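Local atomic coordinates of sister chromatid cohesion protein (Chaetomium thermophilum, PDB entry 5T8V), a protein that probably helps load cohesin onto chromatin, the part described being its C-terminal HEAT-repeat fragment. Residues Gly274-Ile279 with Ser380-Phe385; Gln954-Ser959 with Gln963-Leu968; Leu725-Ala730 with Met780-Lys785. All blocks are in the same frame, centred on the assembly; numbering follows the deposited sequence.

Contact 1. Residues Gly274-Ile279 with Ser380-Phe385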
loop_
_atom_site.group_PDB
_atom_site.type_symbol
_atom_site.label_atom_id
_atom_site.label_comp_id
_atom_site.label_asym_id
_atom_site.label_seq_id
_atom_site.Cartn_x
_atom_site.Cartn_y
_atom_site.Cartn_z
ATOM N N GLY A 274 37.084 -12.439 16.949
ATOM C CA GLY A 274 37.682 -13.288 15.942
ATOM C C GLY A 274 36.881 -14.558 15.754
ATOM O O GLY A 274 36.435 -14.867 14.644
ATOM N N ILE A 275 36.679 -15.289 16.848
ATOM C CA ILE A 275 35.957 -16.556 16.822
ATOM C C ILE A 275 34.662 -16.370 16.042
ATOM O O ILE A 275 34.483 -16.950 14.963
ATOM C CB ILE A 275 35.687 -17.059 18.252
ATOM C CG1 ILE A 275 37.011 -17.363 18.956
ATOM C CG2 ILE A 275 34.799 -18.297 18.235
ATOM C CD1 ILE A 275 36.886 -17.535 20.449
ATOM N N ILE A 276 33.765 -15.544 16.579
ATOM C CA ILE A 276 32.507 -15.218 15.921
ATOM C C ILE A 276 32.775 -14.987 14.443
ATOM O O ILE A 276 32.212 -15.677 13.584
ATOM C CB ILE A 276 31.843 -13.988 16.567
ATOM C CG1 ILE A 276 31.355 -14.338 17.976
ATOM C CG2 ILE A 276 30.682 -13.482 15.708
ATOM C CD1 ILE A 276 30.866 -13.154 18.778
ATOM N N ASP A 277 33.666 -14.039 14.142
ATOM C CA ASP A 277 33.931 -13.685 12.753
ATOM C C ASP A 277 34.175 -14.932 11.914
ATOM O O ASP A 277 33.477 -15.178 10.924
ATOM C CB ASP A 277 35.121 -12.729 12.670
ATOM C CG ASP A 277 34.722 -11.280 12.895
ATOM O OD1 ASP A 277 33.672 -11.038 13.532
ATOM O OD2 ASP A 277 35.458 -10.380 12.435
ATOM N N GLU A 278 35.142 -15.759 12.316
ATOM C CA GLU A 278 35.459 -16.913 11.484
ATOM C C GLU A 278 34.285 -17.882 11.433
ATOM O O GLU A 278 33.969 -18.425 10.368
ATOM C CB GLU A 278 36.738 -17.603 11.968
ATOM C CG GLU A 278 36.800 -17.951 13.438
ATOM C CD GLU A 278 38.186 -18.413 13.854
ATOM O OE1 GLU A 278 39.096 -18.409 12.997
ATOM O OE2 GLU A 278 38.367 -18.775 15.038
ATOM N N ILE A 279 33.592 -18.074 12.560
ATOM C CA ILE A 279 32.416 -18.937 12.550
ATOM C C ILE A 279 31.407 -18.442 11.527
ATOM O O ILE A 279 30.711 -19.245 10.891
ATOM C CB ILE A 279 31.796 -19.023 13.961
ATOM C CG1 ILE A 279 32.678 -19.884 14.870
ATOM C CG2 ILE A 279 30.376 -19.595 13.904
ATOM C CD1 ILE A 279 32.245 -19.907 16.321
ATOM N N SER A 380 26.777 -7.262 19.339
ATOM C CA SER A 380 27.133 -6.258 18.346
ATOM C C SER A 380 28.214 -6.764 17.401
ATOM O O SER A 380 28.204 -6.410 16.220
ATOM C CB SER A 380 27.586 -4.968 19.026
ATOM O OG SER A 380 28.841 -5.140 19.653
ATOM N N TYR A 381 29.158 -7.576 17.889
ATOM C CA TYR A 381 30.073 -8.255 16.974
ATOM C C TYR A 381 29.288 -8.977 15.886
ATOM O O TYR A 381 29.514 -8.771 14.683
ATOM C CB TYR A 381 30.960 -9.252 17.730
ATOM C CG TYR A 381 31.927 -8.650 18.731
ATOM C CD1 TYR A 381 32.407 -7.357 18.584
ATOM C CD2 TYR A 381 32.370 -9.389 19.824
ATOM C CE1 TYR A 381 33.297 -6.815 19.500
ATOM C CE2 TYR A 381 33.254 -8.853 20.743
ATOM C CZ TYR A 381 33.715 -7.568 20.576
ATOM O OH TYR A 381 34.594 -7.031 21.489
ATOM N N VAL A 382 28.331 -9.812 16.300
ATOM C CA VAL A 382 27.544 -10.576 15.333
ATOM C C VAL A 382 26.850 -9.638 14.347
ATOM O O VAL A 382 27.049 -9.721 13.127
ATOM C CB VAL A 382 26.527 -11.474 16.059
ATOM C CG1 VAL A 382 25.702 -12.272 15.057
ATOM C CG2 VAL A 382 27.233 -12.408 17.031
ATOM N N ILE A 383 26.024 -8.727 14.869
ATOM C CA ILE A 383 25.174 -7.908 14.005
ATOM C C ILE A 383 26.022 -7.065 13.060
ATOM O O ILE A 383 25.750 -6.983 11.855
ATOM C CB ILE A 383 24.234 -7.037 14.859
ATOM C CG1 ILE A 383 23.326 -7.924 15.718
ATOM C CG2 ILE A 383 23.407 -6.100 13.987
ATOM C CD1 ILE A 383 22.458 -8.900 14.933
ATOM N N LYS A 384 27.060 -6.422 13.594
ATOM C CA LYS A 384 27.959 -5.642 12.753
ATOM C C LYS A 384 28.512 -6.489 11.619
ATOM O O LYS A 384 28.536 -6.058 10.459
ATOM C CB LYS A 384 29.097 -5.060 13.592
ATOM C CG LYS A 384 28.745 -3.753 14.283
ATOM C CD LYS A 384 29.650 -3.480 15.480
ATOM C CE LYS A 384 31.110 -3.315 15.079
ATOM N NZ LYS A 384 32.009 -3.287 16.270
ATOM N N PHE A 385 28.950 -7.710 11.925
ATOM C CA PHE A 385 29.509 -8.548 10.870
ATOM C C PHE A 385 28.468 -8.846 9.794
ATOM O O PHE A 385 28.677 -8.551 8.607
ATOM C CB PHE A 385 30.065 -9.843 11.460
ATOM C CG PHE A 385 30.854 -10.654 10.477
ATOM C CD1 PHE A 385 32.142 -10.282 10.134
ATOM C CD2 PHE A 385 30.306 -11.782 9.889
ATOM C CE1 PHE A 385 32.872 -11.022 9.224
ATOM C CE2 PHE A 385 31.035 -12.526 8.980
ATOM C CZ PHE A 385 32.318 -12.144 8.648
#
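I276 and D277 of helix 272-282 face Y381, V382 and F385 of helix 357-391, a helix-to-helix contact in the N-terminal half of this HEAT-repeat fragment. The two segments cross at -38° with their axes 9.7 Å apart, a spacing suited to branched aliphatic side chains. I276 reaches over with two methyls. CG2 meets V382 CG2 at 3.8 Å, while CD1, carried across by an extended chain, lies 4.0 Å from Y381 CB and at the edge of the tyrosine ring, near its plane. L313 and F265 close over I276, and the beta-branched V382 turns its flank to L427 and I310, so an apolar residue suits both places. Y381 lends mainly its CB, its ring leading away from 274-279. F385 holds CG opposite its backbone N (chi1 -171°), which swings the ring across to D277 and on to L280 and T281. A long, flat side chain can span that distance, and F385 CZ lies 4.0 Å from D277 O. With an alanine here, L280 and T281 would probably lose their cover, and the D277 carboxylate its aromatic neighbour. That carboxylate approaches the ring obliquely, the two planes 35° apart, with D277 OD1 3.8 Å from F385 CD1.

Contact 2. Residues Gln954-Ser959 with Gln963-Leu968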
loop_
_atom_site.group_PDB
_atom_site.type_symbol
_atom_site.label_atom_id
_atom_site.label_comp_id
_atom_site.label_asym_id
_atom_site.label_seq_id
_atom_site.Cartn_x
_atom_site.Cartn_y
_atom_site.Cartn_z
ATOM N N GLN A 954 -54.963 37.701 -30.602
ATOM C CA GLN A 954 -55.346 38.870 -31.390
ATOM C C GLN A 954 -56.315 39.778 -30.638
ATOM O O GLN A 954 -56.363 40.982 -30.922
ATOM C CB GLN A 954 -55.924 38.457 -32.749
ATOM C CG GLN A 954 -56.924 37.310 -32.760
ATOM C CD GLN A 954 -57.128 36.757 -34.159
ATOM O OE1 GLN A 954 -56.444 37.150 -35.103
ATOM N NE2 GLN A 954 -58.068 35.834 -34.298
ATOM N N LYS A 955 -57.063 39.241 -29.670
ATOM C CA LYS A 955 -57.795 40.106 -28.749
ATOM C C LYS A 955 -56.832 40.933 -27.907
ATOM O O LYS A 955 -57.108 42.096 -27.594
ATOM C CB LYS A 955 -58.711 39.277 -27.844
ATOM C CG LYS A 955 -59.910 38.613 -28.532
ATOM C CD LYS A 955 -60.722 39.588 -29.369
ATOM C CE LYS A 955 -60.332 39.504 -30.843
ATOM N NZ LYS A 955 -60.991 40.556 -31.664
ATOM N N THR A 956 -55.691 40.346 -27.533
ATOM C CA THR A 956 -54.675 41.107 -26.811
ATOM C C THR A 956 -54.145 42.251 -27.664
ATOM O O THR A 956 -53.961 43.367 -27.171
ATOM C CB THR A 956 -53.528 40.192 -26.377
ATOM O OG1 THR A 956 -54.051 39.052 -25.682
ATOM C CG2 THR A 956 -52.568 40.937 -25.463
ATOM N N ARG A 957 -53.886 41.992 -28.948
ATOM C CA ARG A 957 -53.478 43.073 -29.843
ATOM C C ARG A 957 -54.542 44.167 -29.898
ATOM O O ARG A 957 -54.255 45.353 -29.659
ATOM C CB ARG A 957 -53.199 42.510 -31.239
ATOM C CG ARG A 957 -53.293 43.531 -32.359
ATOM C CD ARG A 957 -52.409 43.165 -33.540
ATOM N NE ARG A 957 -52.540 44.139 -34.622
ATOM C CZ ARG A 957 -51.621 44.366 -35.556
ATOM N NH1 ARG A 957 -50.474 43.698 -35.554
ATOM N NH2 ARG A 957 -51.850 45.276 -36.495
ATOM N N ALA A 958 -55.784 43.781 -30.203
ATOM C CA ALA A 958 -56.875 44.751 -30.261
ATOM C C ALA A 958 -56.930 45.596 -28.996
ATOM O O ALA A 958 -57.148 46.812 -29.058
ATOM C CB ALA A 958 -58.205 44.027 -30.480
ATOM N N SER A 959 -56.729 44.970 -27.834
ATOM C CA SER A 959 -56.719 45.722 -26.585
ATOM C C SER A 959 -55.542 46.684 -26.536
ATOM O O SER A 959 -55.699 47.848 -26.149
ATOM C CB SER A 959 -56.671 44.763 -25.396
ATOM O OG SER A 959 -56.632 45.478 -24.176
ATOM N N GLN A 963 -55.586 50.800 -24.726
ATOM C CA GLN A 963 -54.739 51.167 -23.601
ATOM C C GLN A 963 -53.459 50.336 -23.618
ATOM O O GLN A 963 -53.472 49.188 -24.071
ATOM C CB GLN A 963 -55.450 50.963 -22.257
ATOM C CG GLN A 963 -56.629 51.895 -22.019
ATOM C CD GLN A 963 -57.940 51.330 -22.529
ATOM O OE1 GLN A 963 -58.000 50.195 -23.001
ATOM N NE2 GLN A 963 -59.003 52.123 -22.435
ATOM N N PRO A 964 -52.335 50.881 -23.127
ATOM C CA PRO A 964 -51.087 50.102 -23.105
ATOM C C PRO A 964 -51.133 48.875 -22.204
ATOM O O PRO A 964 -50.292 48.730 -21.312
ATOM C CB PRO A 964 -50.052 51.117 -22.598
ATOM C CG PRO A 964 -50.623 52.440 -22.921
ATOM C CD PRO A 964 -52.100 52.290 -22.764
ATOM N N LEU A 965 -52.093 47.978 -22.429
ATOM C CA LEU A 965 -52.157 46.731 -21.675
ATOM C C LEU A 965 -52.158 46.996 -20.174
ATOM O O LEU A 965 -52.500 48.096 -19.728
ATOM C CB LEU A 965 -50.980 45.829 -22.059
ATOM C CG LEU A 965 -50.909 45.409 -23.526
ATOM C CD1 LEU A 965 -49.547 44.813 -23.840
ATOM C CD2 LEU A 965 -52.011 44.408 -23.841
ATOM N N ASP A 966 -51.788 45.987 -19.390
ATOM C CA ASP A 966 -51.626 46.114 -17.947
ATOM C C ASP A 966 -50.863 44.884 -17.474
ATOM O O ASP A 966 -50.591 43.966 -18.250
ATOM C CB ASP A 966 -52.971 46.247 -17.226
ATOM C CG ASP A 966 -53.948 45.149 -17.598
ATOM O OD1 ASP A 966 -53.506 44.111 -18.132
ATOM O OD2 ASP A 966 -55.161 45.322 -17.353
ATOM N N GLN A 967 -50.517 44.877 -16.187
ATOM C CA GLN A 967 -49.728 43.776 -15.651
ATOM C C GLN A 967 -50.472 42.446 -15.681
ATOM O O GLN A 967 -49.846 41.403 -15.467
ATOM C CB GLN A 967 -49.294 44.093 -14.218
ATOM C CG GLN A 967 -47.987 43.432 -13.810
ATOM C CD GLN A 967 -46.815 43.900 -14.655
ATOM O OE1 GLN A 967 -46.601 45.100 -14.826
ATOM N NE2 GLN A 967 -46.057 42.953 -15.196
ATOM N N LEU A 968 -51.778 42.454 -15.947
ATOM C CA LEU A 968 -52.580 41.237 -15.991
ATOM C C LEU A 968 -52.770 40.701 -17.402
ATOM O O LEU A 968 -52.674 39.490 -17.616
ATOM C CB LEU A 968 -53.950 41.489 -15.354
ATOM C CG LEU A 968 -54.981 40.361 -15.457
ATOM C CD1 LEU A 968 -54.418 39.047 -14.935
ATOM C CD2 LEU A 968 -56.245 40.733 -14.699
#
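At the C-terminal end of helix 940-960 and the loop that leads on to helix 969-986, S959 and T956 of the helix meet Q963 and L965 of the loop. The one hydrogen bond across the contact is made by backbone atoms: Q963 N donates to S959 O at 3.3 Å. It is long and bent, with 138° at the hydrogen, although the donor lies nearly along the C=O axis. The last turn of a helix has carbonyls with no amide of the helix ahead of them; Q963, four residues on, supplies one in the spacing of an alpha-helical bond, although it already belongs to the loop.

The apolar part lies one turn back along the helix. L965 places CG beside its own backbone N (chi1 -61°), and with chi2 at 166° its CD2 methyl comes within 3.9 Å of T956 CG2, the two side chains crossing at about a right angle. T956 divides its branches: CG2, opposite the backbone N, faces the leucine, whereas OG1 bonds back to G952 O within its own helix. Threonine thus offers a methyl to the leucine without leaving its hydroxyl in want of a partner.

Short links between successive helices are a regular feature of HEAT-type arrays, and this loop is consistent with one. The backbone at P964 fits an inverse gamma turn, and proline suits that place because its ring already restricts phi. Beyond the bend, I970 of helix 969-986 and W1024 also touch L965, and F973 touches T956, so the leucine sits among side chains from several parts of the chain. D966 then prepares the next helix: OD1 takes a weak capping bond from L968 N at 3.2 Å, while OD2 makes a salt bridge with K969 NZ.

Contact 3. Residues Leu725-Ala730 with Met780-Lys785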
loop_
_atom_site.group_PDB
_atom_site.type_symbol
_atom_site.label_atom_id
_atom_site.label_comp_id
_atom_site.label_asym_id
_atom_site.label_seq_id
_atom_site.Cartn_x
_atom_site.Cartn_y
_atom_site.Cartn_z
ATOM N N LEU A 725 -25.583 2.818 2.888
ATOM C CA LEU A 725 -24.425 2.307 2.164
ATOM C C LEU A 725 -24.830 1.794 0.789
ATOM O O LEU A 725 -24.407 2.334 -0.236
ATOM C CB LEU A 725 -23.744 1.190 2.958
ATOM C CG LEU A 725 -23.004 1.528 4.252
ATOM C CD1 LEU A 725 -22.143 0.335 4.643
ATOM C CD2 LEU A 725 -22.160 2.794 4.130
ATOM N N ARG A 726 -25.662 0.749 0.754
ATOM C CA ARG A 726 -26.037 0.133 -0.516
ATOM C C ARG A 726 -26.485 1.175 -1.534
ATOM O O ARG A 726 -26.111 1.105 -2.710
ATOM C CB ARG A 726 -27.141 -0.902 -0.288
ATOM C CG ARG A 726 -26.634 -2.259 0.183
ATOM C CD ARG A 726 -27.779 -3.235 0.407
ATOM N NE ARG A 726 -27.315 -4.612 0.549
ATOM C CZ ARG A 726 -28.108 -5.650 0.804
ATOM N NH1 ARG A 726 -29.415 -5.474 0.954
ATOM N NH2 ARG A 726 -27.594 -6.866 0.914
ATOM N N SER A 727 -27.280 2.155 -1.101
ATOM C CA SER A 727 -27.756 3.177 -2.029
ATOM C C SER A 727 -26.609 4.044 -2.537
ATOM O O SER A 727 -26.575 4.402 -3.720
ATOM C CB SER A 727 -28.827 4.038 -1.359
ATOM O OG SER A 727 -28.314 4.708 -0.222
ATOM N N ALA A 728 -25.658 4.392 -1.666
ATOM C CA ALA A 728 -24.508 5.178 -2.110
ATOM C C ALA A 728 -23.647 4.387 -3.090
ATOM O O ALA A 728 -23.218 4.914 -4.128
ATOM C CB ALA A 728 -23.684 5.621 -0.902
ATOM N N ILE A 729 -23.376 3.119 -2.768
ATOM C CA ILE A 729 -22.658 2.227 -3.680
ATOM C C ILE A 729 -23.331 2.233 -5.045
ATOM O O ILE A 729 -22.702 2.506 -6.074
ATOM C CB ILE A 729 -22.600 0.798 -3.108
ATOM C CG1 ILE A 729 -22.004 0.765 -1.692
ATOM C CG2 ILE A 729 -21.812 -0.121 -4.038
ATOM C CD1 ILE A 729 -20.563 1.156 -1.609
ATOM N N ALA A 730 -24.630 1.922 -5.069
ATOM C CA ALA A 730 -25.344 1.817 -6.336
ATOM C C ALA A 730 -25.329 3.140 -7.088
ATOM O O ALA A 730 -25.258 3.159 -8.323
ATOM C CB ALA A 730 -26.781 1.356 -6.092
ATOM N N MET A 780 -33.725 0.771 -4.916
ATOM C CA MET A 780 -33.735 1.543 -6.154
ATOM C C MET A 780 -34.269 2.950 -5.912
ATOM O O MET A 780 -33.660 3.939 -6.338
ATOM C CB MET A 780 -34.570 0.824 -7.212
ATOM C CG MET A 780 -34.013 -0.529 -7.618
ATOM S SD MET A 780 -34.949 -1.294 -8.949
ATOM C CE MET A 780 -34.465 -0.265 -10.322
ATOM N N VAL A 781 -35.406 3.058 -5.221
ATOM C CA VAL A 781 -35.989 4.369 -4.944
ATOM C C VAL A 781 -34.983 5.248 -4.213
ATOM O O VAL A 781 -34.740 6.398 -4.599
ATOM C CB VAL A 781 -37.294 4.216 -4.141
ATOM C CG1 VAL A 781 -37.857 5.578 -3.758
ATOM C CG2 VAL A 781 -38.322 3.438 -4.945
ATOM N N GLN A 782 -34.385 4.723 -3.143
ATOM C CA GLN A 782 -33.376 5.485 -2.416
ATOM C C GLN A 782 -32.225 5.882 -3.328
ATOM O O GLN A 782 -31.716 7.007 -3.245
ATOM C CB GLN A 782 -32.855 4.676 -1.229
ATOM C CG GLN A 782 -33.768 4.690 -0.012
ATOM C CD GLN A 782 -33.148 4.007 1.198
ATOM O OE1 GLN A 782 -33.795 3.200 1.865
ATOM N NE2 GLN A 782 -31.891 4.335 1.492
ATOM N N THR A 783 -31.803 4.975 -4.211
ATOM C CA THR A 783 -30.653 5.256 -5.064
ATOM C C THR A 783 -30.944 6.395 -6.036
ATOM O O THR A 783 -30.111 7.290 -6.213
ATOM C CB THR A 783 -30.240 3.994 -5.822
ATOM O OG1 THR A 783 -29.953 2.946 -4.886
ATOM C CG2 THR A 783 -28.999 4.254 -6.678
ATOM N N VAL A 784 -32.115 6.385 -6.678
ATOM C CA VAL A 784 -32.426 7.444 -7.634
ATOM C C VAL A 784 -32.724 8.748 -6.906
ATOM O O VAL A 784 -32.380 9.835 -7.384
ATOM C CB VAL A 784 -33.588 7.028 -8.557
ATOM C CG1 VAL A 784 -33.283 5.698 -9.233
ATOM C CG2 VAL A 784 -34.906 6.959 -7.793
ATOM N N LYS A 785 -33.370 8.665 -5.739
ATOM C CA LYS A 785 -33.620 9.867 -4.949
ATOM C C LYS A 785 -32.321 10.486 -4.457
ATOM O O LYS A 785 -32.261 11.699 -4.230
ATOM C CB LYS A 785 -34.532 9.540 -3.765
ATOM C CG LYS A 785 -34.520 10.588 -2.655
ATOM C CD LYS A 785 -35.815 10.565 -1.854
ATOM C CE LYS A 785 -35.709 11.378 -0.571
ATOM N NZ LYS A 785 -35.123 10.588 0.555
#
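S727 and A730 on helix 723-735 meet Q782 and T783 on helix 773-786 in the HEAT-repeat array, within the range related to PDS5. The segments cross at -57° with 8.5 Å between their axes, and the alpha carbons of S727 and T783 are 4.7 Å apart. Small residues suit so close a crossing.

The apolar contacts centre on T783. Its CG2, set opposite the backbone N, meets A730 CB at 3.7 Å. Alanine fits here because its single methyl can face the threonine directly, and W756 lies against both residues from a loop.

The polar atoms touch without bonding across the crossing. T783 OG1 rests 3.6 Å from S727 CA, yet its hydrogen bond is to L779 O in its own helix. S727 OG, with chi1 at 61°, is likewise turned back to V724 O and R723 O one turn earlier. The Q782 chain is extended beyond CG, bringing NE2 to 4.0 Å from S727 OG, too far for a bond.

Just after 725-730, N731 ND2, on the same helix as A730, donates to T783 O. Because both buried hydroxyls are satisfied by carbonyls of their own helices, serine and threonine can serve here as compact packing residues, and between 725-730 and 780-785 the contact is made by close fit, with no hydrogen bond across.

How the contacts relate
Contact 1, contact 3 and contact 2 follow one another in that order along the chain, each closing before the next opens, and no two share a helix. Contact 1 joins helices 272-282 and 357-391; contact 3 joins helices 723-735 and 773-786; contact 2 links helix 940-960 to the loop before helix 969-986. Centres of contacts 1 and 3 lie 65 Å apart, those of 3 and 2 lie 52 Å apart, and 1 and 2 are separated by 109 Å. Contact 1 lies across the chain's centre from the other two. They therefore sample distant parts of an elongated, mostly helical solenoid, joined helix to helix in contacts 1 and 3, helix to loop in contact 2.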